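Local coordinates for protein alkaline phosphatase D (PDB 2YEQ) that hydrolyses phosphate esters as a secreted phosphodiesterase of the PhoD family, using an active site that contains iron and calcium, at residues H211-N216 with A237-Y242. Residues are numbered along the deposited sequence; the frame is centred on the assembly and turned at random.
Sequences HEVENN and AAYQAY. With CA (calcium ion), chain B; NA (sodium ion), chain C; EDO (1,2-ethanediol), chain D.
Ala238 O accepts two bonds, one from Tyr242 N in the helix at 3.0 Å and one from a water. The same water donates to Glu212 O, at 2.8 Å, bridging helix 228-245 to the metal-binding loop after strand 203-206 of the calcineurin-like phosphoesterase domain. A second water joins the side chains: it accepts from Tyr242 OH, lying in the ring plane, and donates to Glu212 OE2 at 2.9 Å. CG of Glu212, anti to its carbonyl carbon (chi1 -79°), lies 3.7 Å from Tyr242 CE1. Beyond CG the chain is bent; the carboxylate and ring planes are 71° apart. Glu212 OE1 accepts from the backbone N of Asp209, a calcium ligand of the active site. Farther along the loop, Asn215 and Asn216 bind a second calcium and Glu214 a sodium. Gln240 points its OE1 at O2 of an ethanediol, probably from the crystallisation liquor, 2.7 Å away, and touches Leu179 and Arg183 of helix 179-190. An alanine here is likely to leave that hydroxyl without its acceptor and open a gap beside helix 179-190. The rest of the contact is apolar: Val213 CG2 sits 3.7 Å from Ala238 CB and 3.8 Å from Tyr239 CE1.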
ATOM      1  N   HIS A 211       5.185  -0.039   8.848  1.00 15.53           N
ATOM      2  CA  HIS A 211       4.422   0.501   9.948  1.00 16.83           C
ATOM      3  C   HIS A 211       3.200  -0.302  10.367  1.00 15.82           C
ATOM      4  O   HIS A 211       2.644  -0.044  11.439  1.00 18.01           O
ATOM      5  CB  HIS A 211       4.084   1.953   9.708  1.00 17.15           C
ATOM      6  CG  HIS A 211       5.239   2.886   9.907  1.00 18.21           C
ATOM      7  ND1 HIS A 211       5.775   3.160  11.151  1.00 17.24           N
ATOM      8  CD2 HIS A 211       5.918   3.658   9.023  1.00 18.04           C
ATOM      9  CE1 HIS A 211       6.724   4.075  11.021  1.00 19.43           C
ATOM     10  NE2 HIS A 211       6.844   4.378   9.739  1.00 19.71           N
ATOM     11  N   GLU A 212       2.816  -1.308   9.577  1.00 16.30           N
ATOM     12  CA  GLU A 212       1.858  -2.290  10.050  1.00 17.37           C
ATOM     13  C   GLU A 212       2.414  -3.103  11.258  1.00 17.89           C
ATOM     14  O   GLU A 212       1.641  -3.758  11.953  1.00 18.42           O
ATOM     15  CB  GLU A 212       1.507  -3.253   8.941  1.00 18.45           C
ATOM     16  CG  GLU A 212       0.491  -2.661   7.960  1.00 19.33           C
ATOM     17  CD  GLU A 212       1.082  -1.922   6.751  1.00 20.89           C
ATOM     18  OE1 GLU A 212       2.297  -1.582   6.699  1.00 19.37           O
ATOM     19  OE2 GLU A 212       0.259  -1.652   5.823  1.00 22.73           O
ATOM     20  N   VAL A 213       3.746  -3.099  11.436  1.00 19.53           N
ATOM     21  CA  VAL A 213       4.390  -3.692  12.628  1.00 17.46           C
ATOM     22  C   VAL A 213       5.143  -2.646  13.393  1.00 17.57           C
ATOM     23  O   VAL A 213       4.719  -2.231  14.478  1.00 19.57           O
ATOM     24  CB  VAL A 213       5.298  -4.875  12.296  1.00 17.25           C
ATOM     25  CG1 VAL A 213       5.692  -5.613  13.644  1.00 15.00           C
ATOM     26  CG2 VAL A 213       4.629  -5.830  11.319  1.00 15.64           C
ATOM     27  N   GLU A 214       6.272  -2.206  12.847  1.00 15.86           N
ATOM     28  CA  GLU A 214       7.073  -1.176  13.483  1.00 16.88           C
ATOM     29  C   GLU A 214       8.020  -0.594  12.460  1.00 16.69           C
ATOM     30  O   GLU A 214       8.493  -1.315  11.583  1.00 15.56           O
ATOM     31  CB  GLU A 214       7.895  -1.721  14.692  1.00 17.18           C
ATOM     32  CG  GLU A 214       8.639  -0.572  15.441  1.00 19.08           C
ATOM     33  CD  GLU A 214       9.604  -1.014  16.588  1.00 22.69           C
ATOM     34  OE1 GLU A 214      10.240  -2.073  16.436  1.00 21.05           O
ATOM     35  OE2 GLU A 214       9.734  -0.241  17.596  1.00 21.24           O
ATOM     36  N   ASN A 215       8.334   0.688  12.614  1.00 16.20           N
ATOM     37  CA  ASN A 215       9.240   1.382  11.698  1.00 18.10           C
ATOM     38  C   ASN A 215      10.531   0.620  11.352  1.00 20.57           C
ATOM     39  O   ASN A 215      11.294   0.208  12.253  1.00 19.87           O
ATOM     40  CB  ASN A 215       9.655   2.743  12.266  1.00 16.70           C
ATOM     41  CG  ASN A 215      10.364   3.614  11.232  1.00 18.43           C
ATOM     42  OD1 ASN A 215       9.827   3.856  10.136  1.00 17.97           O
ATOM     43  ND2 ASN A 215      11.565   4.100  11.577  1.00 17.83           N
ATOM     44  N   ASN A 216      10.771   0.485  10.045  1.00 19.77           N
ATOM     45  CA  ASN A 216      12.007  -0.044   9.464  1.00 19.19           C
ATOM     46  C   ASN A 216      12.436  -1.407   9.965  1.00 21.27           C
ATOM     47  O   ASN A 216      13.640  -1.709  10.010  1.00 20.78           O
ATOM     48  CB  ASN A 216      13.156   0.958   9.632  1.00 19.74           C
ATOM     49  CG  ASN A 216      13.077   2.135   8.622  1.00 24.02           C
ATOM     50  OD1 ASN A 216      12.003   2.621   8.333  1.00 20.09           O
ATOM     51  ND2 ASN A 216      14.231   2.589   8.111  1.00 21.44           N
ATOM     52  N   ALA A 237       1.477 -10.733  16.510  1.00 19.29           N
ATOM     53  CA  ALA A 237       0.307  -9.932  16.885  1.00 18.33           C
ATOM     54  C   ALA A 237      -0.132  -9.005  15.728  1.00 19.01           C
ATOM     55  O   ALA A 237      -1.314  -8.945  15.398  1.00 15.19           O
ATOM     56  CB  ALA A 237       0.608  -9.115  18.109  1.00 15.54           C
ATOM     57  N   ALA A 238       0.833  -8.297  15.143  1.00 16.21           N
ATOM     58  CA  ALA A 238       0.592  -7.368  14.031  1.00 16.53           C
ATOM     59  C   ALA A 238       0.049  -8.059  12.803  1.00 17.97           C
ATOM     60  O   ALA A 238      -0.883  -7.569  12.166  1.00 18.02           O
ATOM     61  CB  ALA A 238       1.878  -6.625  13.678  1.00 16.51           C
ATOM     62  N   TYR A 239       0.646  -9.190  12.444  1.00 18.37           N
ATOM     63  CA  TYR A 239       0.186  -9.942  11.284  1.00 18.30           C
ATOM     64  C   TYR A 239      -1.225 -10.496  11.461  1.00 19.84           C
ATOM     65  O   TYR A 239      -2.024 -10.472  10.501  1.00 17.54           O
ATOM     66  CB  TYR A 239       1.159 -11.069  10.923  1.00 18.59           C
ATOM     67  CG  TYR A 239       2.455 -10.660  10.227  1.00 17.20           C
ATOM     68  CD1 TYR A 239       2.784  -9.335  10.006  1.00 17.65           C
ATOM     69  CD2 TYR A 239       3.335 -11.630   9.767  1.00 18.04           C
ATOM     70  CE1 TYR A 239       3.981  -8.979   9.337  1.00 17.26           C
ATOM     71  CE2 TYR A 239       4.508 -11.299   9.103  1.00 16.99           C
ATOM     72  CZ  TYR A 239       4.836  -9.982   8.905  1.00 17.73           C
ATOM     73  OH  TYR A 239       6.006  -9.639   8.251  1.00 19.15           O
ATOM     74  N   GLN A 240      -1.536 -11.006  12.661  1.00 19.72           N
ATOM     75  CA  GLN A 240      -2.885 -11.492  12.957  1.00 18.63           C
ATOM     76  C   GLN A 240      -3.910 -10.342  12.835  1.00 16.43           C
ATOM     77  O   GLN A 240      -4.942 -10.510  12.191  1.00 17.33           O
ATOM     78  CB  GLN A 240      -2.997 -12.135  14.359  1.00 19.92           C
ATOM     79  CG  GLN A 240      -4.413 -12.721  14.594  1.00 22.11           C
ATOM     80  CD  GLN A 240      -4.540 -13.641  15.818  1.00 25.92           C
ATOM     81  OE1 GLN A 240      -3.591 -14.334  16.222  1.00 25.19           O
ATOM     82  NE2 GLN A 240      -5.746 -13.691  16.377  1.00 26.73           N
ATOM     83  N   ALA A 241      -3.621  -9.203  13.443  1.00 15.16           N
ATOM     84  CA  ALA A 241      -4.525  -8.037  13.398  1.00 16.59           C
ATOM     85  C   ALA A 241      -4.729  -7.548  11.965  1.00 18.56           C
ATOM     86  O   ALA A 241      -5.838  -7.120  11.598  1.00 18.38           O
ATOM     87  CB  ALA A 241      -4.016  -6.910  14.241  1.00 15.21           C
ATOM     88  N   TYR A 242      -3.674  -7.638  11.151  1.00 16.96           N
ATOM     89  CA  TYR A 242      -3.766  -7.250   9.742  1.00 17.79           C
ATOM     90  C   TYR A 242      -4.710  -8.181   8.999  1.00 19.67           C
ATOM     91  O   TYR A 242      -5.636  -7.734   8.337  1.00 18.19           O
ATOM     92  CB  TYR A 242      -2.381  -7.272   9.110  1.00 17.64           C
ATOM     93  CG  TYR A 242      -2.289  -6.698   7.717  1.00 16.89           C
ATOM     94  CD1 TYR A 242      -2.073  -5.354   7.519  1.00 16.69           C
ATOM     95  CD2 TYR A 242      -2.353  -7.521   6.603  1.00 17.12           C
ATOM     96  CE1 TYR A 242      -1.975  -4.818   6.217  1.00 17.21           C
ATOM     97  CE2 TYR A 242      -2.226  -7.004   5.314  1.00 16.98           C
ATOM     98  CZ  TYR A 242      -2.029  -5.664   5.138  1.00 16.83           C
ATOM     99  OH  TYR A 242      -1.894  -5.175   3.858  1.00 17.01           O
TER
HETATM  100 CA    CA B1526       9.928   3.593   7.794  1.00 20.36          CA
HETATM  101 NA    NA C 582       9.121   1.807  18.479  1.00 14.02          NA
HETATM  102  C1  EDO D 564      -1.060 -17.973  14.943  1.00 37.32           C
HETATM  103  O1  EDO D 564      -1.576 -19.278  15.187  1.00 49.48           O
HETATM  104  C2  EDO D 564      -2.041 -16.889  15.389  1.00 43.75           C
HETATM  105  O2  EDO D 564      -1.944 -15.743  14.543  1.00 42.80           O
HETATM  106  O   HOH W   1      -0.916  -4.793  11.661  1.00 18.16           O
HETATM  107  O   HOH W   2      -1.469  -2.686   3.763  1.00 22.06           O
HETATM  108  O   HOH W   3       9.967   0.846  20.280  1.00 32.32           O
HETATM  109  O   HOH W   4      11.205   2.275  17.661  1.00 26.62           O
HETATM  110  O   HOH W   5       8.339   2.784  16.607  1.00 27.80           O
HETATM  111  O   HOH W   6      10.728   5.664   7.591  1.00 24.22           O
HETATM  112  O   HOH W   7      10.529   3.035   5.580  1.00 21.02           O